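Local atomic coordinates of ribonuclease (Chelonia mydas, PDB entry 2ZPO), a protein that probably cleaves single- and double-stranded RNA on the 3' side of pyrimidine nucleotides, as a secreted endonuclease of the pancreatic ribonuclease family. Residues E5-L8 and R9-D13; V39-F42 and T43-F46. All coordinates share one frame; numbering follows the deposited sequence.

Interaction 1 takes in most of helix 3-11 and the two residues that follow it. Interaction 2 is the loop 39-42 running into strand 43-47. Their centres lie about 12 Å apart, and they meet at the catalytic site inferred by similarity. His11 ND1 probably hydrogen-bonds Thr45 O at 2.9 Å. Gln10 O probably accepts a hydrogen bond from Asn44 ND2 at 2.7 Å. The strand therefore holds both the helix end and the ring of the presumed proton acceptor. One sulfate ion joins the two regions, taking a firm bond from His11 and a weak one from Lys41. His114 and Tyr115 bind the same ion.

Interaction 1. Residues E5-L8 and R9-D13; sequences EKFL and RQHVD. With SO4 (sulfate ion), chain B.
Phe7 and His11 meet one helical turn apart. His11 CB sits over the centre of the Phe7 ring in a CH-pi contact, 4.2 Å from the ring centroid. The two rings are oblique, with planes at 47°. Leu8 and Val12 add an apolar contact: Leu8 CD2 touches Val12 CG2 at 3.7 Å, and the two side chains run alongside each other. Ile54 of helix 51-55 packs on Phe7 and Val12.

Backbone bonds tie each turn to the next. Arg9 N, Gln10 N and His11 N bond to Glu5 O, Lys6 O and Phe7 O. Val12 N closes the series on Leu8 O at 3.1 Å, where the chain leaves the helix.

The polar side carries Lys6, Arg9 and Gln10. Lys6 CG lies 3.5 Å from Arg9 NH2, and Arg9 NE forms a salt bridge with Glu1. Gln10 CB packs over one face of the His11 ring, toward its rim. With CG beside the backbone N (chi1 -60°), the His11 ring reaches the sulfate while CB stays over Phe7. At the ring edge NE2 donates to sulfate O1 at 2.9 Å, and weakly to O4. A ring bound at ND1 by the backbone O of Thr45 and at NE2 by an anion fits the phosphate-binding active site of pancreatic ribonucleases.

Interaction 2. Residues V39-F42 and T43-F46; sequences VCKF and TNTF. With SO4 (sulfate ion), chain B.
Lys41 NZ donates a short hydrogen bond to Asn44 OD1, 2.7 Å long. NZ comes in at a C=O...N angle of 131° and is tilted 26° from the amide's carbonyl plane. The same nitrogen reaches sulfate O1 in a weak bond of 3.4 Å. Nearer the backbone, Lys41 CE passes Thr43 O at 3.3 Å.

The lysine torsions explain this reach. CG is anti to the backbone N (chi1 -173°), and every later torsion is also near 180°. The straight chain runs past the Thr43 carbonyl and ends at the amide oxygen of Asn44. The two side chains cross at a slant. A methionine in place of Lys41 would probably leave Asn44 OD1 without this donor and the sulfate without its weak bond from this side chain.

Asn44 is fixed from its other end. Its ND2, held by helix 3-11, also lies 3.3 Å above the plane of the Phe46 ring, over the centre. This probably sets the rotation of the amide, with OD1 toward the lysine. Met30 and Met35 pack against both Lys41 and Asn44.

Further out, several bonds hold the backbone. Cys40 is joined by a disulfide to Cys92, and Lys41 O accepts from Tyr94 OH. Thr43 OG1 bonds to Cys81 O, and Asn44 pairs with Cys81 through the backbone in the antiparallel sheet.

The contact thus sets a donor group between an amide oxygen and a bound anion, with the amide as its firmer partner. A donor placed this way could also meet a substrate phosphate, consistent with the substrate-binding role assigned by similarity to residues 41-45.

Interaction 1. Residues E5-L8 and R9-D13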
ATOM      1  N   GLU A   5      -4.611  11.519  -2.930  1.00 16.66           N
ATOM      2  CA  GLU A   5      -5.278  10.659  -3.900  1.00 17.01           C
ATOM      3  C   GLU A   5      -4.333   9.567  -4.410  1.00 15.79           C
ATOM      4  O   GLU A   5      -4.750   8.440  -4.627  1.00 16.03           O
ATOM      5  CB  GLU A   5      -5.832  11.464  -5.082  1.00 17.83           C
ATOM      6  CG  GLU A   5      -7.090  12.235  -4.705  1.00 20.80           C
ATOM      7  CD  GLU A   5      -7.567  13.151  -5.806  1.00 24.32           C
ATOM      8  OE1 GLU A   5      -6.711  13.636  -6.587  1.00 25.84           O
ATOM      9  OE2 GLU A   5      -8.795  13.408  -5.848  1.00 25.97           O
ATOM     10  N   LYS A   6      -3.063   9.923  -4.607  1.00 15.54           N
ATOM     11  CA  LYS A   6      -2.077   8.937  -5.083  1.00 15.44           C
ATOM     12  C   LYS A   6      -1.841   7.865  -4.022  1.00 15.53           C
ATOM     13  O   LYS A   6      -1.688   6.692  -4.348  1.00 15.59           O
ATOM     14  CB  LYS A   6      -0.760   9.613  -5.445  1.00 15.70           C
ATOM     15  CG  LYS A   6       0.346   8.620  -5.862  1.00 18.83           C
ATOM     16  CD  LYS A   6       1.501   9.353  -6.491  1.00 22.62           C
ATOM     17  CE  LYS A   6       2.589   8.362  -6.924  1.00 26.04           C
ATOM     18  NZ  LYS A   6       3.557   9.022  -7.867  1.00 27.69           N
ATOM     19  N   PHE A   7      -1.851   8.278  -2.764  1.00 14.03           N
ATOM     20  CA  PHE A   7      -1.697   7.318  -1.668  1.00 14.38           C
ATOM     21  C   PHE A   7      -2.876   6.332  -1.638  1.00 13.72           C
ATOM     22  O   PHE A   7      -2.660   5.125  -1.509  1.00 13.91           O
ATOM     23  CB  PHE A   7      -1.547   8.013  -0.314  1.00 12.48           C
ATOM     24  CG  PHE A   7      -1.413   7.047   0.842  1.00 11.73           C
ATOM     25  CD1 PHE A   7      -2.549   6.561   1.491  1.00 15.82           C
ATOM     26  CD2 PHE A   7      -0.148   6.597   1.259  1.00 13.63           C
ATOM     27  CE1 PHE A   7      -2.431   5.651   2.556  1.00 15.22           C
ATOM     28  CE2 PHE A   7      -0.006   5.714   2.337  1.00 11.16           C
ATOM     29  CZ  PHE A   7      -1.158   5.217   2.977  1.00 13.90           C
ATOM     30  N   LEU A   8      -4.110   6.823  -1.719  1.00 14.77           N
ATOM     31  CA  LEU A   8      -5.263   5.932  -1.792  1.00 14.84           C
ATOM     32  C   LEU A   8      -5.195   5.007  -3.011  1.00 14.63           C
ATOM     33  O   LEU A   8      -5.496   3.829  -2.910  1.00 14.59           O
ATOM     34  CB  LEU A   8      -6.571   6.737  -1.846  1.00 15.20           C
ATOM     35  CG  LEU A   8      -6.859   7.674  -0.681  1.00 18.57           C
ATOM     36  CD1 LEU A   8      -8.289   8.182  -0.849  1.00 19.97           C
ATOM     37  CD2 LEU A   8      -6.685   7.030   0.667  1.00 16.15           C
ATOM     38  N   ARG A   9      -4.813   5.558  -4.166  1.00 14.15           N
ATOM     39  CA  ARG A   9      -4.805   4.763  -5.391  1.00 15.09           C
ATOM     40  C   ARG A   9      -3.804   3.624  -5.296  1.00 15.00           C
ATOM     41  O   ARG A   9      -4.112   2.490  -5.669  1.00 15.68           O
ATOM     42  CB  ARG A   9      -4.446   5.658  -6.588  1.00 15.56           C
ATOM     43  CG  ARG A   9      -4.225   4.884  -7.900  1.00 16.57           C
ATOM     44  CD  ARG A   9      -4.034   5.824  -9.105  1.00 15.93           C
ATOM     45  NE  ARG A   9      -2.958   6.804  -8.953  1.00 19.24           N
ATOM     46  CZ  ARG A   9      -1.676   6.555  -9.207  1.00 20.23           C
ATOM     47  NH1 ARG A   9      -1.306   5.353  -9.618  1.00 20.82           N
ATOM     48  NH2 ARG A   9      -0.764   7.514  -9.044  1.00 22.44           N
ATOM     49  N   GLN A  10      -2.623   3.931  -4.780  1.00 16.04           N
ATOM     50  CA  GLN A  10      -1.531   2.975  -4.677  1.00 15.82           C
ATOM     51  C   GLN A  10      -1.679   1.986  -3.496  1.00 16.59           C
ATOM     52  O   GLN A  10      -1.271   0.816  -3.620  1.00 16.76           O
ATOM     53  CB  GLN A  10      -0.179   3.687  -4.585  1.00 15.98           C
ATOM     54  CG  GLN A  10       0.238   4.387  -5.890  1.00 17.24           C
ATOM     55  CD  GLN A  10       1.690   4.792  -5.939  1.00 21.31           C
ATOM     56  OE1 GLN A  10       2.367   4.560  -6.944  1.00 24.70           O
ATOM     57  NE2 GLN A  10       2.176   5.418  -4.888  1.00 18.79           N
ATOM     58  N   HIS A  11      -2.287   2.438  -2.388  1.00 15.40           N
ATOM     59  CA  HIS A  11      -2.149   1.690  -1.113  1.00 15.47           C
ATOM     60  C   HIS A  11      -3.419   1.322  -0.343  1.00 15.67           C
ATOM     61  O   HIS A  11      -3.324   0.651   0.698  1.00 16.91           O
ATOM     62  CB  HIS A  11      -1.192   2.427  -0.170  1.00 14.37           C
ATOM     63  CG  HIS A  11       0.188   2.609  -0.723  1.00 15.85           C
ATOM     64  ND1 HIS A  11       1.047   1.553  -0.965  1.00 13.73           N
ATOM     65  CD2 HIS A  11       0.845   3.724  -1.115  1.00 16.12           C
ATOM     66  CE1 HIS A  11       2.183   2.016  -1.461  1.00 16.04           C
ATOM     67  NE2 HIS A  11       2.089   3.335  -1.553  1.00 16.00           N
ATOM     68  N   VAL A  12      -4.588   1.758  -0.799  1.00 15.28           N
ATOM     69  CA  VAL A  12      -5.821   1.486  -0.062  1.00 15.76           C
ATOM     70  C   VAL A  12      -6.766   0.611  -0.911  1.00 17.27           C
ATOM     71  O   VAL A  12      -7.182   1.003  -2.017  1.00 17.42           O
ATOM     72  CB  VAL A  12      -6.516   2.791   0.436  1.00 15.36           C
ATOM     73  CG1 VAL A  12      -7.822   2.458   1.157  1.00 15.92           C
ATOM     74  CG2 VAL A  12      -5.577   3.609   1.340  1.00 17.13           C
ATOM     75  N   ASP A  13      -7.093  -0.572  -0.396  1.00 17.06           N
ATOM     76  CA  ASP A  13      -8.044  -1.455  -1.069  1.00 18.14           C
ATOM     77  C   ASP A  13      -8.995  -1.976  -0.019  1.00 19.26           C
ATOM     78  O   ASP A  13      -8.705  -2.959   0.659  1.00 18.35           O
ATOM     79  CB  ASP A  13      -7.337  -2.598  -1.778  1.00 17.99           C
ATOM     80  CG  ASP A  13      -8.310  -3.549  -2.462  1.00 18.74           C
ATOM     81  OD1 ASP A  13      -9.320  -3.048  -3.008  1.00 19.28           O
ATOM     82  OD2 ASP A  13      -8.051  -4.771  -2.452  1.00 17.27           O
TER
HETATM   83  S   SO4 B 120       4.842   5.542  -2.088  1.00 31.24           S
HETATM   84  O1  SO4 B 120       4.246   4.638  -3.069  1.00 31.31           O
HETATM   85  O2  SO4 B 120       6.293   5.620  -2.252  1.00 35.13           O
HETATM   86  O3  SO4 B 120       4.287   6.911  -2.205  1.00 32.24           O
HETATM   87  O4  SO4 B 120       4.608   5.013  -0.757  1.00 29.13           O

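Interaction 2. Residues V39-F42 and T43-F46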
ATOM      1  N   VAL A  39       6.170   1.464 -16.625  1.00 25.48           N
ATOM      2  CA  VAL A  39       7.075   0.380 -16.174  1.00 23.97           C
ATOM      3  C   VAL A  39       6.446  -0.389 -15.001  1.00 22.80           C
ATOM      4  O   VAL A  39       5.539   0.109 -14.345  1.00 21.45           O
ATOM      5  CB  VAL A  39       8.455   0.934 -15.719  1.00 25.02           C
ATOM      6  CG1 VAL A  39       9.231   1.522 -16.916  1.00 25.56           C
ATOM      7  CG2 VAL A  39       8.290   1.996 -14.640  1.00 24.85           C
ATOM      8  N   CYS A  40       6.943  -1.598 -14.743  1.00 20.95           N
ATOM      9  CA  CYS A  40       6.471  -2.398 -13.609  1.00 20.77           C
ATOM     10  C   CYS A  40       7.016  -1.846 -12.295  1.00 20.47           C
ATOM     11  O   CYS A  40       8.238  -1.821 -12.108  1.00 20.62           O
ATOM     12  CB  CYS A  40       6.937  -3.844 -13.729  1.00 20.87           C
ATOM     13  SG  CYS A  40       6.623  -4.640 -15.287  1.00 22.08           S
ATOM     14  N   LYS A  41       6.135  -1.380 -11.401  1.00 19.56           N
ATOM     15  CA  LYS A  41       6.566  -1.044 -10.034  1.00 19.31           C
ATOM     16  C   LYS A  41       7.069  -2.319  -9.343  1.00 18.93           C
ATOM     17  O   LYS A  41       6.458  -3.392  -9.451  1.00 17.64           O
ATOM     18  CB  LYS A  41       5.450  -0.375  -9.236  1.00 19.73           C
ATOM     19  CG  LYS A  41       5.879   0.154  -7.839  1.00 20.80           C
ATOM     20  CD  LYS A  41       4.771   0.964  -7.217  1.00 23.10           C
ATOM     21  CE  LYS A  41       5.193   1.483  -5.844  1.00 27.16           C
ATOM     22  NZ  LYS A  41       3.974   1.845  -5.040  1.00 29.80           N
ATOM     23  N   PHE A  42       8.197  -2.211  -8.640  1.00 19.15           N
ATOM     24  CA  PHE A  42       8.833  -3.391  -8.066  0.60 19.31           C
ATOM     25  C   PHE A  42       8.042  -4.035  -6.920  1.00 19.12           C
ATOM     26  O   PHE A  42       7.909  -5.263  -6.868  1.00 19.78           O
ATOM     27  CB  PHE A  42      10.275  -3.064  -7.642  0.60 20.17           C
ATOM     28  CG  PHE A  42      11.247  -3.044  -8.792  0.60 21.23           C
ATOM     29  CD1 PHE A  42      11.571  -4.222  -9.468  0.60 23.09           C
ATOM     30  CD2 PHE A  42      11.850  -1.853  -9.196  0.60 23.42           C
ATOM     31  CE1 PHE A  42      12.473  -4.212 -10.536  0.60 23.49           C
ATOM     32  CE2 PHE A  42      12.756  -1.835 -10.262  0.60 24.29           C
ATOM     33  CZ  PHE A  42      13.063  -3.022 -10.930  0.60 25.32           C
ATOM     34  N   THR A  43       7.539  -3.211  -6.008  1.00 19.45           N
ATOM     35  CA  THR A  43       6.821  -3.700  -4.830  1.00 19.68           C
ATOM     36  C   THR A  43       5.759  -2.711  -4.427  1.00 18.38           C
ATOM     37  O   THR A  43       5.899  -1.511  -4.644  1.00 18.84           O
ATOM     38  CB  THR A  43       7.802  -3.978  -3.635  1.00 20.34           C
ATOM     39  OG1 THR A  43       7.136  -4.694  -2.601  1.00 25.27           O
ATOM     40  CG2 THR A  43       8.340  -2.679  -3.063  1.00 22.91           C
ATOM     41  N   ASN A  44       4.689  -3.218  -3.817  1.00 17.83           N
ATOM     42  CA  ASN A  44       3.624  -2.357  -3.332  1.00 17.64           C
ATOM     43  C   ASN A  44       2.780  -3.109  -2.316  1.00 17.40           C
ATOM     44  O   ASN A  44       2.489  -4.291  -2.503  1.00 18.67           O
ATOM     45  CB  ASN A  44       2.746  -1.875  -4.491  1.00 17.40           C
ATOM     46  CG  ASN A  44       1.736  -0.835  -4.058  1.00 18.44           C
ATOM     47  OD1 ASN A  44       2.088   0.314  -3.839  1.00 19.94           O
ATOM     48  ND2 ASN A  44       0.467  -1.231  -3.952  1.00 20.10           N
ATOM     49  N   THR A  45       2.452  -2.431  -1.221  1.00 16.18           N
ATOM     50  CA  THR A  45       1.533  -2.962  -0.233  1.00 15.40           C
ATOM     51  C   THR A  45       0.157  -2.302  -0.339  1.00 15.12           C
ATOM     52  O   THR A  45       0.030  -1.058  -0.377  1.00 15.01           O
ATOM     53  CB  THR A  45       2.090  -2.773   1.196  1.00 15.55           C
ATOM     54  OG1 THR A  45       3.321  -3.515   1.323  1.00 15.37           O
ATOM     55  CG2 THR A  45       1.065  -3.238   2.241  1.00 13.80           C
ATOM     56  N   PHE A  46      -0.877  -3.142  -0.339  1.00 14.30           N
ATOM     57  CA  PHE A  46      -2.256  -2.681  -0.270  1.00 14.31           C
ATOM     58  C   PHE A  46      -2.720  -2.881   1.147  1.00 14.03           C
ATOM     59  O   PHE A  46      -2.536  -3.962   1.727  1.00 14.42           O
ATOM     60  CB  PHE A  46      -3.126  -3.492  -1.234  1.00 15.31           C
ATOM     61  CG  PHE A  46      -2.783  -3.253  -2.684  1.00 16.23           C
ATOM     62  CD1 PHE A  46      -3.258  -2.106  -3.343  1.00 17.44           C
ATOM     63  CD2 PHE A  46      -1.944  -4.140  -3.377  1.00 14.57           C
ATOM     64  CE1 PHE A  46      -2.932  -1.872  -4.706  1.00 17.33           C
ATOM     65  CE2 PHE A  46      -1.629  -3.916  -4.733  1.00 17.52           C
ATOM     66  CZ  PHE A  46      -2.119  -2.780  -5.388  1.00 17.15           C
TER
HETATM   67  S   SO4 B 120       4.842   5.542  -2.088  1.00 31.24           S
HETATM   68  O1  SO4 B 120       4.246   4.638  -3.069  1.00 31.31           O
HETATM   69  O2  SO4 B 120       6.293   5.620  -2.252  1.00 35.13           O
HETATM   70  O3  SO4 B 120       4.287   6.911  -2.205  1.00 32.24           O
HETATM   71  O4  SO4 B 120       4.608   5.013  -0.757  1.00 29.13           O